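Local coordinates for protein diaminobutyrate-pyruvate transaminase and L-2,4-diaminobutyrate decarboxylase (Vibrio parahaemolyticus, PDB 2QMA) that probably uses pyridoxal 5'-phosphate to decarboxylate L-2,4-diaminobutyrate in this C-terminal, decarboxylase-like domain of a longer protein that also carries an aminotransferase part, at residues F323-C333 with R374-T383. Numbering follows the deposited sequence.
Sequences FHKLFYQTISC and RFDALKVFMT
Lys379 reaches from helix 377-386 to the backbone of the loop 323-333; its chain, extended beyond CG, spans the gap and places the ammonium beside two loop carbonyls. Lys379 NZ donates to Thr330 O at 2.8 Å, coming from above the carbonyl plane, and also to Ser332 O, whose position is less certain. Asp376 OD1 makes a weak, salt-bridging hydrogen bond with the same nitrogen, and Arg374 NH2 meets OD1 at 3.0 Å nearly along its C-O axis, with the oxygen in the guanidinium plane. Asp376 OD2 accepts from Ser332 OG at 2.9 Å, met from above the carboxylate plane; chi1 of 43° sets this hydroxyl between its own backbone N and carbonyl carbon. Glu119 of the same chain pairs with both Lys379 and Arg374 and accepts from Thr330 OG1, which would help to balance the two buried cations; Glu119 of the second subunit pairs with Arg374 NH1.

One turn further along the helix, Thr383 OG1 donates to Gln329 OE1 at 3.0 Å. The Gln329 chain bends at chi2 (-53°), and its NE2 turns back to Phe327 O at 2.8 Å, a fairly straight bond that fixes which way the amide faces. On another flank of the helix, Val380 CG2 sits over the centre of one face of the Phe323 ring in a CH-pi contact, 3.8 Å from the centroid, and touches Cys333 SG at 3.6 Å.

The loop joins antiparallel strands 318-322 and 334-338 of the seven-stranded sheet and carries Lys325, the predicted pyridoxal phosphate attachment site, unmodified here, as in the large domain of fold-type I enzymes. Helix 113-125 packs against Gln329 and Thr383, helix 136-152 against Phe323 and Phe381; NE of the second subunit's Arg374 hydrogen-bonds to Ile331 O.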
loop_
_atom_site.group_PDB
_atom_site.type_symbol
_atom_site.label_atom_id
_atom_site.label_comp_id
_atom_site.label_asym_id
_atom_site.label_seq_id
_atom_site.Cartn_x
_atom_site.Cartn_y
_atom_site.Cartn_z
ATOM N N PHE A 323 2.129 -7.949 -9.599
ATOM C CA PHE A 323 0.976 -8.750 -9.985
ATOM C C PHE A 323 -0.176 -7.904 -10.526
ATOM O O PHE A 323 -1.012 -8.406 -11.279
ATOM C CB PHE A 323 0.493 -9.578 -8.810
ATOM C CG PHE A 323 1.549 -10.470 -8.232
ATOM C CD1 PHE A 323 1.933 -11.619 -8.902
ATOM C CD2 PHE A 323 2.168 -10.135 -7.026
ATOM C CE1 PHE A 323 2.923 -12.439 -8.384
ATOM C CE2 PHE A 323 3.156 -10.923 -6.491
ATOM C CZ PHE A 323 3.539 -12.091 -7.157
ATOM N N HIS A 324 -0.215 -6.627 -10.146
ATOM C CA HIS A 324 -1.269 -5.773 -10.605
ATOM C C HIS A 324 -0.964 -5.185 -11.957
ATOM O O HIS A 324 -1.629 -4.262 -12.390
ATOM C CB HIS A 324 -1.673 -4.698 -9.568
ATOM C CG HIS A 324 -0.551 -3.822 -9.117
ATOM N ND1 HIS A 324 0.118 -2.956 -9.961
ATOM C CD2 HIS A 324 -0.028 -3.623 -7.887
ATOM C CE1 HIS A 324 1.017 -2.274 -9.273
ATOM N NE2 HIS A 324 0.957 -2.670 -8.014
ATOM N N LYS A 325 0.057 -5.715 -12.620
ATOM C CA LYS A 325 0.245 -5.437 -14.029
ATOM C C LYS A 325 -0.225 -6.678 -14.839
ATOM O O LYS A 325 -1.443 -6.948 -14.944
ATOM C CB LYS A 325 1.690 -4.974 -14.336
ATOM C CG LYS A 325 1.988 -3.546 -13.831
ATOM C CD LYS A 325 3.459 -3.187 -13.954
ATOM C CE LYS A 325 3.726 -1.702 -13.846
ATOM N NZ LYS A 325 3.634 -1.056 -12.511
ATOM N N LEU A 326 0.711 -7.449 -15.376
ATOM C CA LEU A 326 0.346 -8.481 -16.326
ATOM C C LEU A 326 -0.221 -9.745 -15.669
ATOM O O LEU A 326 -0.747 -10.628 -16.354
ATOM C CB LEU A 326 1.584 -8.805 -17.164
ATOM C CG LEU A 326 1.557 -9.353 -18.579
ATOM C CD1 LEU A 326 0.525 -8.718 -19.514
ATOM C CD2 LEU A 326 3.017 -9.324 -19.140
ATOM N N PHE A 327 -0.149 -9.838 -14.342
ATOM C CA PHE A 327 -0.850 -10.943 -13.636
ATOM C C PHE A 327 -2.341 -10.642 -13.347
ATOM O O PHE A 327 -3.057 -11.475 -12.766
ATOM C CB PHE A 327 -0.192 -11.256 -12.304
ATOM C CG PHE A 327 1.175 -11.938 -12.387
ATOM C CD1 PHE A 327 1.305 -13.322 -12.185
ATOM C CD2 PHE A 327 2.339 -11.170 -12.544
ATOM C CE1 PHE A 327 2.579 -13.940 -12.183
ATOM C CE2 PHE A 327 3.586 -11.763 -12.560
ATOM C CZ PHE A 327 3.716 -13.155 -12.363
ATOM N N TYR A 328 -2.788 -9.451 -13.738
ATOM C CA TYR A 328 -4.208 -9.040 -13.639
ATOM C C TYR A 328 -4.818 -8.910 -12.240
ATOM O O TYR A 328 -6.046 -8.861 -12.096
ATOM C CB TYR A 328 -5.063 -10.017 -14.441
ATOM C CG TYR A 328 -4.574 -10.201 -15.855
ATOM C CD1 TYR A 328 -4.648 -9.151 -16.782
ATOM C CD2 TYR A 328 -4.131 -11.453 -16.298
ATOM C CE1 TYR A 328 -4.245 -9.324 -18.112
ATOM C CE2 TYR A 328 -3.730 -11.643 -17.662
ATOM C CZ TYR A 328 -3.782 -10.557 -18.540
ATOM O OH TYR A 328 -3.385 -10.712 -19.844
ATOM N N GLN A 329 -3.970 -8.858 -11.211
ATOM C CA GLN A 329 -4.456 -8.662 -9.855
ATOM C C GLN A 329 -4.877 -7.197 -9.648
ATOM O O GLN A 329 -4.309 -6.300 -10.272
ATOM C CB GLN A 329 -3.370 -9.088 -8.827
ATOM C CG GLN A 329 -2.881 -10.538 -9.084
ATOM C CD GLN A 329 -4.043 -11.550 -9.151
ATOM O OE1 GLN A 329 -4.610 -11.922 -8.123
ATOM N NE2 GLN A 329 -4.410 -11.967 -10.363
ATOM N N THR A 330 -5.828 -6.953 -8.748
ATOM C CA THR A 330 -6.175 -5.589 -8.378
ATOM C C THR A 330 -5.013 -4.857 -7.639
ATOM O O THR A 330 -4.236 -5.463 -6.864
ATOM C CB THR A 330 -7.428 -5.536 -7.486
ATOM O OG1 THR A 330 -7.260 -6.444 -6.410
ATOM C CG2 THR A 330 -8.740 -5.916 -8.260
ATOM N N ILE A 331 -4.892 -3.558 -7.881
ATOM C CA ILE A 331 -3.950 -2.743 -7.082
ATOM C C ILE A 331 -4.325 -2.773 -5.598
ATOM O O ILE A 331 -5.503 -2.678 -5.303
ATOM C CB ILE A 331 -3.924 -1.288 -7.600
ATOM C CG1 ILE A 331 -3.453 -1.258 -9.065
ATOM C CG2 ILE A 331 -3.070 -0.369 -6.682
ATOM C CD1 ILE A 331 -4.110 -0.112 -9.845
ATOM N N SER A 332 -3.392 -2.938 -4.635
ATOM C CA SER A 332 -1.959 -3.255 -4.798
ATOM C C SER A 332 -1.712 -4.746 -4.745
ATOM O O SER A 332 -2.435 -5.508 -4.063
ATOM C CB SER A 332 -1.175 -2.638 -3.632
ATOM O OG SER A 332 -1.901 -2.863 -2.405
ATOM N N CYS A 333 -0.671 -5.189 -5.442
ATOM C CA CYS A 333 -0.292 -6.592 -5.352
ATOM C C CYS A 333 1.081 -6.641 -6.006
ATOM O O CYS A 333 1.175 -6.684 -7.232
ATOM C CB CYS A 333 -1.304 -7.480 -6.075
ATOM S SG CYS A 333 -1.211 -9.244 -5.659
ATOM N N ARG A 374 -1.851 -4.879 4.147
ATOM C CA ARG A 374 -3.056 -5.608 3.797
ATOM C C ARG A 374 -2.736 -6.966 3.165
ATOM O O ARG A 374 -1.618 -7.235 2.697
ATOM C CB ARG A 374 -4.084 -4.761 2.998
ATOM C CG ARG A 374 -3.956 -4.772 1.545
ATOM C CD ARG A 374 -4.656 -3.623 0.820
ATOM N NE ARG A 374 -6.123 -3.616 0.929
ATOM C CZ ARG A 374 -6.956 -4.327 0.154
ATOM N NH1 ARG A 374 -8.284 -4.234 0.342
ATOM N NH2 ARG A 374 -6.488 -5.108 -0.811
ATOM N N PHE A 375 -3.745 -7.829 3.217
ATOM C CA PHE A 375 -3.628 -9.231 2.819
ATOM C C PHE A 375 -3.731 -9.371 1.277
ATOM O O PHE A 375 -4.546 -10.145 0.756
ATOM C CB PHE A 375 -4.732 -10.011 3.601
ATOM C CG PHE A 375 -4.705 -11.535 3.424
ATOM C CD1 PHE A 375 -3.613 -12.201 2.859
ATOM C CD2 PHE A 375 -5.786 -12.292 3.880
ATOM C CE1 PHE A 375 -3.610 -13.603 2.719
ATOM C CE2 PHE A 375 -5.791 -13.701 3.744
ATOM C CZ PHE A 375 -4.694 -14.343 3.164
ATOM N N ASP A 376 -2.899 -8.641 0.544
ATOM C CA ASP A 376 -2.929 -8.743 -0.912
ATOM C C ASP A 376 -2.570 -10.154 -1.502
ATOM O O ASP A 376 -2.953 -10.507 -2.636
ATOM C CB ASP A 376 -2.014 -7.672 -1.541
ATOM C CG ASP A 376 -2.535 -6.268 -1.328
ATOM O OD1 ASP A 376 -3.749 -6.095 -1.503
ATOM O OD2 ASP A 376 -1.735 -5.353 -0.962
ATOM N N ALA A 377 -1.818 -10.927 -0.741
ATOM C CA ALA A 377 -1.301 -12.213 -1.236
ATOM C C ALA A 377 -2.481 -13.159 -1.481
ATOM O O ALA A 377 -2.345 -14.149 -2.219
ATOM C CB ALA A 377 -0.328 -12.809 -0.242
ATOM N N LEU A 378 -3.641 -12.836 -0.896
ATOM C CA LEU A 378 -4.837 -13.715 -1.047
ATOM C C LEU A 378 -5.240 -13.738 -2.509
ATOM O O LEU A 378 -5.592 -14.790 -3.037
ATOM C CB LEU A 378 -6.016 -13.329 -0.124
ATOM C CG LEU A 378 -7.291 -14.224 -0.241
ATOM C CD1 LEU A 378 -7.045 -15.648 0.268
ATOM C CD2 LEU A 378 -8.551 -13.632 0.481
ATOM N N LYS A 379 -5.105 -12.589 -3.181
ATOM C CA LYS A 379 -5.412 -12.463 -4.592
ATOM C C LYS A 379 -4.635 -13.520 -5.409
ATOM O O LYS A 379 -5.255 -14.248 -6.176
ATOM C CB LYS A 379 -5.061 -11.070 -5.115
ATOM C CG LYS A 379 -5.773 -9.930 -4.397
ATOM C CD LYS A 379 -5.044 -8.608 -4.716
ATOM C CE LYS A 379 -5.473 -7.548 -3.801
ATOM N NZ LYS A 379 -5.030 -6.207 -4.289
ATOM N N VAL A 380 -3.309 -13.586 -5.237
ATOM C CA VAL A 380 -2.501 -14.521 -6.021
ATOM C C VAL A 380 -2.844 -15.956 -5.582
ATOM O O VAL A 380 -2.908 -16.874 -6.419
ATOM C CB VAL A 380 -0.984 -14.264 -5.879
ATOM C CG1 VAL A 380 -0.190 -15.208 -6.790
ATOM C CG2 VAL A 380 -0.619 -12.793 -6.174
ATOM N N PHE A 381 -3.031 -16.168 -4.278
ATOM C CA PHE A 381 -3.317 -17.501 -3.739
ATOM C C PHE A 381 -4.588 -18.039 -4.403
ATOM O O PHE A 381 -4.605 -19.185 -4.881
ATOM C CB PHE A 381 -3.420 -17.432 -2.203
ATOM C CG PHE A 381 -3.725 -18.740 -1.514
ATOM C CD1 PHE A 381 -2.739 -19.698 -1.333
ATOM C CD2 PHE A 381 -4.981 -18.966 -0.955
ATOM C CE1 PHE A 381 -3.000 -20.868 -0.629
ATOM C CE2 PHE A 381 -5.244 -20.144 -0.263
ATOM C CZ PHE A 381 -4.253 -21.085 -0.095
HETATM N N MSE A 382 -5.624 -17.202 -4.486
HETATM C CA MSE A 382 -6.888 -17.609 -5.137
HETATM C C MSE A 382 -6.767 -17.718 -6.654
HETATM O O MSE A 382 -7.241 -18.698 -7.251
HETATM C CB MSE A 382 -8.044 -16.676 -4.745
HETATM C CG MSE A 382 -8.259 -16.686 -3.233
HETATM SE SE MSE A 382 -9.866 -15.835 -2.590
HETATM C CE MSE A 382 -11.139 -16.628 -3.835
ATOM N N THR A 383 -6.102 -16.742 -7.266
ATOM C CA THR A 383 -5.894 -16.729 -8.712
ATOM C C THR A 383 -5.189 -18.005 -9.229
ATOM O O THR A 383 -5.620 -18.591 -10.265
ATOM C CB THR A 383 -5.126 -15.459 -9.138
ATOM O OG1 THR A 383 -6.024 -14.329 -9.167
ATOM C CG2 THR A 383 -4.482 -15.655 -10.499
#